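Local coordinates for glycogen accumulation regulator GarA (Mycobacterium tuberculosis, PDB 6I2P), which probably regulates glycogen accumulation through a forkhead-associated (FHA) domain, a fold that in its relatives recognises phosphothreonine-containing partners, at residues Phe109-Val114 and Ala130-Gly135; Tyr121-Pro126 and Asn134-Gln139. All blocks are in the same frame, centred on the assembly; numbering follows the deposited sequence.

Interaction 1. Residues Phe109-Val114 and Ala130-Gly135; sequences FNVVDV and AVLANG
Three backbone hydrogen bonds tie Phe109-Val111 to Ala130-Leu132. Val111 and Ala130 form an antiparallel hydrogen-bonded pair that is closed on both sides: Val111 N donates a hydrogen bond to Ala130 O at 2.8 Å, and Ala130 N donates one back to Val111 O at 3.0 Å. A third bond, from Leu132 N to Phe109 O, is also 2.8 Å long and nearly straight, although its donor stands 29° out of the carbonyl plane. Between these rungs Asn110 faces Val131 as a non-hydrogen-bonded pair, and there the chains draw in to 4.1 Å from CA to CA. The two strand segments diverge noticeably from strict antiparallel, at 144°.

Side chains sort themselves onto the two faces of the ladder. On the face of Asn110 and Val131, it is only the root of the asparagine that touches: CB lies 3.2 Å from Ala130 O, and with chi1 at 52° the amide is carried off the partner strand. The other face is apolar. Val111 CG1 reaches Leu132 CD2 at 4.0 Å and comes more loosely against Ala130 CB. The second leucine methyl, CD1, spreads over the backbone at Val111 N, so that the two branches of Leu132 cover both the main chain and the valine.

This pairing joins the edge strand 129-132 to strand 108-113, whose other side is bonded to strand 100-105. Beneath Val111, Ala130 and Leu132 lies the second sheet of the FHA beta-sandwich: Val122 of strand 120-122 meets Val111 and Ala130, while Phe147 of strand 143-149 packs on Leu132.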
loop_
_atom_site.group_PDB
_atom_site.type_symbol
_atom_site.label_atom_id
_atom_site.label_comp_id
_atom_site.label_asym_id
_atom_site.label_seq_id
_atom_site.Cartn_x
_atom_site.Cartn_y
_atom_site.Cartn_z
ATOM N N PHE C 109 -18.663 -27.347 5.349
ATOM C CA PHE C 109 -18.452 -26.038 4.754
ATOM C C PHE C 109 -17.109 -25.932 4.045
ATOM O O PHE C 109 -16.136 -26.582 4.429
ATOM C CB PHE C 109 -18.591 -24.930 5.809
ATOM C CG PHE C 109 -19.989 -24.755 6.350
ATOM C CD1 PHE C 109 -20.889 -23.891 5.733
ATOM C CD2 PHE C 109 -20.411 -25.457 7.476
ATOM C CE1 PHE C 109 -22.190 -23.743 6.227
ATOM C CE2 PHE C 109 -21.709 -25.308 7.969
ATOM C CZ PHE C 109 -22.587 -24.443 7.348
ATOM N N ASN C 110 -17.066 -25.092 3.009
ATOM C CA ASN C 110 -15.856 -24.802 2.260
ATOM C C ASN C 110 -15.846 -23.358 1.773
ATOM O O ASN C 110 -16.907 -22.764 1.586
ATOM C CB ASN C 110 -15.636 -25.794 1.105
ATOM C CG ASN C 110 -16.806 -25.968 0.172
ATOM O OD1 ASN C 110 -17.027 -25.162 -0.738
ATOM N ND2 ASN C 110 -17.564 -27.045 0.371
ATOM N N VAL C 111 -14.651 -22.776 1.625
ATOM C CA VAL C 111 -14.496 -21.424 1.086
ATOM C C VAL C 111 -13.992 -21.546 -0.354
ATOM O O VAL C 111 -13.185 -22.427 -0.659
ATOM C CB VAL C 111 -13.645 -20.452 1.967
ATOM C CG1 VAL C 111 -12.203 -20.925 2.112
ATOM C CG2 VAL C 111 -13.693 -19.016 1.434
ATOM N N VAL C 112 -14.496 -20.685 -1.236
ATOM C CA VAL C 112 -14.084 -20.661 -2.628
ATOM C C VAL C 112 -13.870 -19.213 -3.083
ATOM O O VAL C 112 -14.718 -18.354 -2.838
ATOM C CB VAL C 112 -15.046 -21.480 -3.537
ATOM C CG1 VAL C 112 -16.420 -20.825 -3.663
ATOM C CG2 VAL C 112 -14.433 -21.743 -4.904
ATOM N N ASP C 113 -12.725 -18.948 -3.739
ATOM C CA ASP C 113 -12.415 -17.629 -4.277
ATOM C C ASP C 113 -13.072 -17.566 -5.638
ATOM O O ASP C 113 -12.847 -18.441 -6.476
ATOM C CB ASP C 113 -10.903 -17.405 -4.376
ATOM C CG ASP C 113 -10.546 -15.996 -4.800
ATOM O OD1 ASP C 113 -10.585 -15.714 -6.019
ATOM O OD2 ASP C 113 -10.215 -15.178 -3.916
ATOM N N VAL C 114 -13.919 -16.553 -5.845
ATOM C CA VAL C 114 -14.676 -16.400 -7.088
ATOM C C VAL C 114 -13.958 -15.491 -8.121
ATOM O O VAL C 114 -14.536 -15.178 -9.160
ATOM C CB VAL C 114 -16.155 -15.979 -6.833
ATOM C CG1 VAL C 114 -16.905 -17.060 -6.049
ATOM C CG2 VAL C 114 -16.258 -14.614 -6.140
ATOM N N ALA C 130 -11.034 -24.479 -0.437
ATOM C CA ALA C 130 -10.603 -25.247 0.738
ATOM C C ALA C 130 -11.770 -25.620 1.620
ATOM O O ALA C 130 -12.662 -24.803 1.830
ATOM C CB ALA C 130 -9.583 -24.453 1.543
ATOM N N VAL C 131 -11.749 -26.853 2.151
ATOM C CA VAL C 131 -12.745 -27.385 3.085
ATOM C C VAL C 131 -12.409 -26.774 4.454
ATOM O O VAL C 131 -11.235 -26.718 4.832
ATOM C CB VAL C 131 -12.723 -28.942 3.116
ATOM C CG1 VAL C 131 -13.645 -29.508 4.200
ATOM C CG2 VAL C 131 -13.076 -29.526 1.749
ATOM N N LEU C 132 -13.433 -26.301 5.183
ATOM C CA LEU C 132 -13.241 -25.677 6.485
ATOM C C LEU C 132 -13.574 -26.586 7.663
ATOM O O LEU C 132 -14.625 -27.227 7.696
ATOM C CB LEU C 132 -14.010 -24.348 6.581
ATOM C CG LEU C 132 -13.672 -23.277 5.523
ATOM C CD1 LEU C 132 -14.726 -22.191 5.482
ATOM C CD2 LEU C 132 -12.282 -22.683 5.738
ATOM N N ALA C 133 -12.658 -26.619 8.629
ATOM C CA ALA C 133 -12.764 -27.335 9.898
ATOM C C ALA C 133 -12.838 -26.283 11.010
ATOM O O ALA C 133 -12.395 -25.151 10.799
ATOM C CB ALA C 133 -11.542 -28.218 10.101
ATOM N N ASN C 134 -13.401 -26.640 12.178
ATOM C CA ASN C 134 -13.536 -25.725 13.317
ATOM C C ASN C 134 -12.170 -25.187 13.774
ATOM O O ASN C 134 -11.257 -25.971 14.059
ATOM C CB ASN C 134 -14.277 -26.401 14.479
ATOM C CG ASN C 134 -14.424 -25.523 15.699
ATOM O OD1 ASN C 134 -15.215 -24.578 15.724
ATOM N ND2 ASN C 134 -13.656 -25.813 16.736
ATOM N N GLY C 135 -12.051 -23.860 13.797
ATOM C CA GLY C 135 -10.834 -23.174 14.210
ATOM C C GLY C 135 -9.986 -22.614 13.087
ATOM O O GLY C 135 -8.999 -21.922 13.356
#

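Interaction 2. Residues Tyr121-Pro126 and Asn134-Gln139; sequences YVNREP and NGDEVQ
Asn123 meets Asp136 and Glu137 through its terminal amide. CB itself makes no close approach; chi1 of -58° sets CG beside the residue's own backbone N and lets the amide reach the other segment. OD1 accepts a hydrogen bond from Glu137 N at 2.9 Å along an almost straight line, while the tip nitrogen ND2 donates to Asp136 OD1, also at 2.9 Å. This second bond lies close to the asparagine amide plane but strikes the carboxylate from above its own plane, the two flat groups being turned 70° apart. A third bond, from Asn123 N to Glu137 O at 2.8 Å, fixes the root of the residue, so the amide oxygen, the amide nitrogen and the main-chain N are all bonded.

Asn123 occupies a corner of the type I' turn Val122-Glu125, which links strands 120-122 and 125-127. One water accepts from Arg124 N and donates to Glu137 O, so this carbonyl serves two donors. Further along, Tyr121 and Gln139 form a hydrogen-bonded pair, with Gln139 N to Tyr121 O at 2.8 Å. Their side chains run side by side from a CB-CB contact of 3.9 Å, and Gln139 NE2 lies 3.9 Å from Tyr121 CD1; the glutamine's amide oxygen is bound by Ser32 and its nitrogen by Glu33.

With OD1 and ND2 each engaged, the rotation of the Asn123 amide is set, and the hairpin turn is fastened to Asp136 and Glu137. Asp136 OD2 is also bonded, to Ala133 N, so its carboxylate bridges the turn at Asn123 and its own connecting segment at Ala133; these donors would probably stabilise its negative charge.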
loop_
_atom_site.group_PDB
_atom_site.type_symbol
_atom_site.label_atom_id
_atom_site.label_comp_id
_atom_site.label_asym_id
_atom_site.label_seq_id
_atom_site.Cartn_x
_atom_site.Cartn_y
_atom_site.Cartn_z
ATOM N N TYR C 121 -7.055 -16.698 1.642
ATOM C CA TYR C 121 -6.092 -17.500 2.387
ATOM C C TYR C 121 -6.780 -18.285 3.488
ATOM O O TYR C 121 -7.665 -17.762 4.167
ATOM C CB TYR C 121 -4.980 -16.614 2.985
ATOM C CG TYR C 121 -4.268 -15.737 1.975
ATOM C CD1 TYR C 121 -4.785 -14.496 1.609
ATOM C CD2 TYR C 121 -3.046 -16.118 1.432
ATOM C CE1 TYR C 121 -4.134 -13.685 0.682
ATOM C CE2 TYR C 121 -2.371 -15.303 0.521
ATOM C CZ TYR C 121 -2.925 -14.089 0.144
ATOM O OH TYR C 121 -2.276 -13.277 -0.753
ATOM N N VAL C 122 -6.386 -19.549 3.648
ATOM C CA VAL C 122 -6.873 -20.427 4.709
ATOM C C VAL C 122 -5.638 -20.858 5.469
ATOM O O VAL C 122 -4.738 -21.460 4.878
ATOM C CB VAL C 122 -7.734 -21.618 4.204
ATOM C CG1 VAL C 122 -8.020 -22.615 5.331
ATOM C CG2 VAL C 122 -9.038 -21.113 3.601
ATOM N N ASN C 123 -5.568 -20.478 6.758
ATOM C CA ASN C 123 -4.443 -20.750 7.660
ATOM C C ASN C 123 -3.107 -20.233 7.072
ATOM O O ASN C 123 -2.093 -20.941 7.083
ATOM C CB ASN C 123 -4.398 -22.238 8.075
ATOM C CG ASN C 123 -5.656 -22.724 8.768
ATOM O OD1 ASN C 123 -6.386 -21.964 9.415
ATOM N ND2 ASN C 123 -5.939 -24.010 8.646
ATOM N N ARG C 124 -3.145 -18.976 6.528
ATOM C CA ARG C 124 -2.026 -18.236 5.912
ATOM C C ARG C 124 -1.639 -18.710 4.507
ATOM O O ARG C 124 -0.759 -18.109 3.885
ATOM C CB ARG C 124 -0.769 -18.262 6.800
ATOM C CG ARG C 124 -0.889 -17.576 8.145
ATOM C CD ARG C 124 0.455 -17.630 8.862
ATOM N NE ARG C 124 1.538 -17.004 8.092
ATOM C CZ ARG C 124 1.744 -15.693 8.020
ATOM N NH1 ARG C 124 2.747 -15.212 7.300
ATOM N NH2 ARG C 124 0.958 -14.854 8.677
ATOM N N GLU C 125 -2.271 -19.785 4.014
ATOM C CA GLU C 125 -1.936 -20.379 2.724
ATOM C C GLU C 125 -2.904 -19.955 1.615
ATOM O O GLU C 125 -4.117 -20.101 1.794
ATOM C CB GLU C 125 -1.844 -21.911 2.835
ATOM C CG GLU C 125 -0.708 -22.399 3.721
ATOM C CD GLU C 125 0.636 -22.544 3.033
ATOM O OE1 GLU C 125 1.091 -23.700 2.868
ATOM O OE2 GLU C 125 1.239 -21.511 2.665
ATOM N N PRO C 126 -2.392 -19.440 0.465
ATOM C CA PRO C 126 -3.299 -19.023 -0.623
ATOM C C PRO C 126 -4.053 -20.198 -1.239
ATOM O O PRO C 126 -3.453 -21.242 -1.514
ATOM C CB PRO C 126 -2.368 -18.332 -1.627
ATOM C CG PRO C 126 -1.016 -18.902 -1.352
ATOM C CD PRO C 126 -0.976 -19.198 0.114
ATOM N N ASN C 134 -13.401 -26.640 12.178
ATOM C CA ASN C 134 -13.536 -25.725 13.317
ATOM C C ASN C 134 -12.170 -25.187 13.774
ATOM O O ASN C 134 -11.257 -25.971 14.059
ATOM C CB ASN C 134 -14.277 -26.401 14.479
ATOM C CG ASN C 134 -14.424 -25.523 15.699
ATOM O OD1 ASN C 134 -15.215 -24.578 15.724
ATOM N ND2 ASN C 134 -13.656 -25.813 16.736
ATOM N N GLY C 135 -12.051 -23.860 13.797
ATOM C CA GLY C 135 -10.834 -23.174 14.210
ATOM C C GLY C 135 -9.986 -22.614 13.087
ATOM O O GLY C 135 -8.999 -21.922 13.356
ATOM N N ASP C 136 -10.353 -22.913 11.821
ATOM C CA ASP C 136 -9.643 -22.427 10.634
ATOM C C ASP C 136 -9.750 -20.918 10.502
ATOM O O ASP C 136 -10.791 -20.340 10.816
ATOM C CB ASP C 136 -10.173 -23.101 9.359
ATOM C CG ASP C 136 -9.575 -24.461 9.046
ATOM O OD1 ASP C 136 -8.555 -24.824 9.673
ATOM O OD2 ASP C 136 -10.118 -25.156 8.165
ATOM N N GLU C 137 -8.657 -20.286 10.044
ATOM C CA GLU C 137 -8.592 -18.847 9.832
ATOM C C GLU C 137 -8.663 -18.515 8.343
ATOM O O GLU C 137 -7.877 -19.028 7.548
ATOM C CB GLU C 137 -7.351 -18.236 10.498
ATOM C CG GLU C 137 -7.501 -18.118 12.012
ATOM C CD GLU C 137 -6.587 -17.136 12.718
ATOM O OE1 GLU C 137 -5.897 -17.556 13.673
ATOM O OE2 GLU C 137 -6.574 -15.943 12.336
ATOM N N VAL C 138 -9.632 -17.671 7.972
ATOM C CA VAL C 138 -9.874 -17.243 6.595
ATOM C C VAL C 138 -9.494 -15.777 6.442
ATOM O O VAL C 138 -10.018 -14.923 7.158
ATOM C CB VAL C 138 -11.333 -17.517 6.125
ATOM C CG1 VAL C 138 -11.487 -17.251 4.625
ATOM C CG2 VAL C 138 -11.773 -18.939 6.460
ATOM N N GLN C 139 -8.579 -15.487 5.506
ATOM C CA GLN C 139 -8.162 -14.117 5.233
ATOM C C GLN C 139 -8.734 -13.639 3.915
ATOM O O GLN C 139 -8.435 -14.200 2.859
ATOM C CB GLN C 139 -6.635 -13.939 5.294
ATOM C CG GLN C 139 -6.223 -12.480 5.465
ATOM C CD GLN C 139 -4.781 -12.220 5.126
ATOM O OE1 GLN C 139 -3.856 -12.669 5.808
ATOM N NE2 GLN C 139 -4.560 -11.465 4.070
HETATM O O HOH W 1 -5.625 -17.367 6.845
#

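How the interactions relate
Both interactions are antiparallel strand pairings, but they belong to opposite sheets of one FHA beta-sandwich. Interaction 1 holds the edge strand 129-132 in the mixed sheet; interaction 2 joins inner strands of the antiparallel sheet at a hairpin turn. They meet in the apolar interior, where Leu132 packs on Val138. Each is partly buried; the apolar side chains face the interior between the sheets, while polar groups such as Asn110 and Asn123 lie nearer the surface, Gln139 being buried but bonded. The cross-strand bonds of interaction 1 are entirely main-chain, whereas interaction 2 adds side-chain bonds and a water. Asn134 and Gly135, common to both, carry the chain from one sheet to the other.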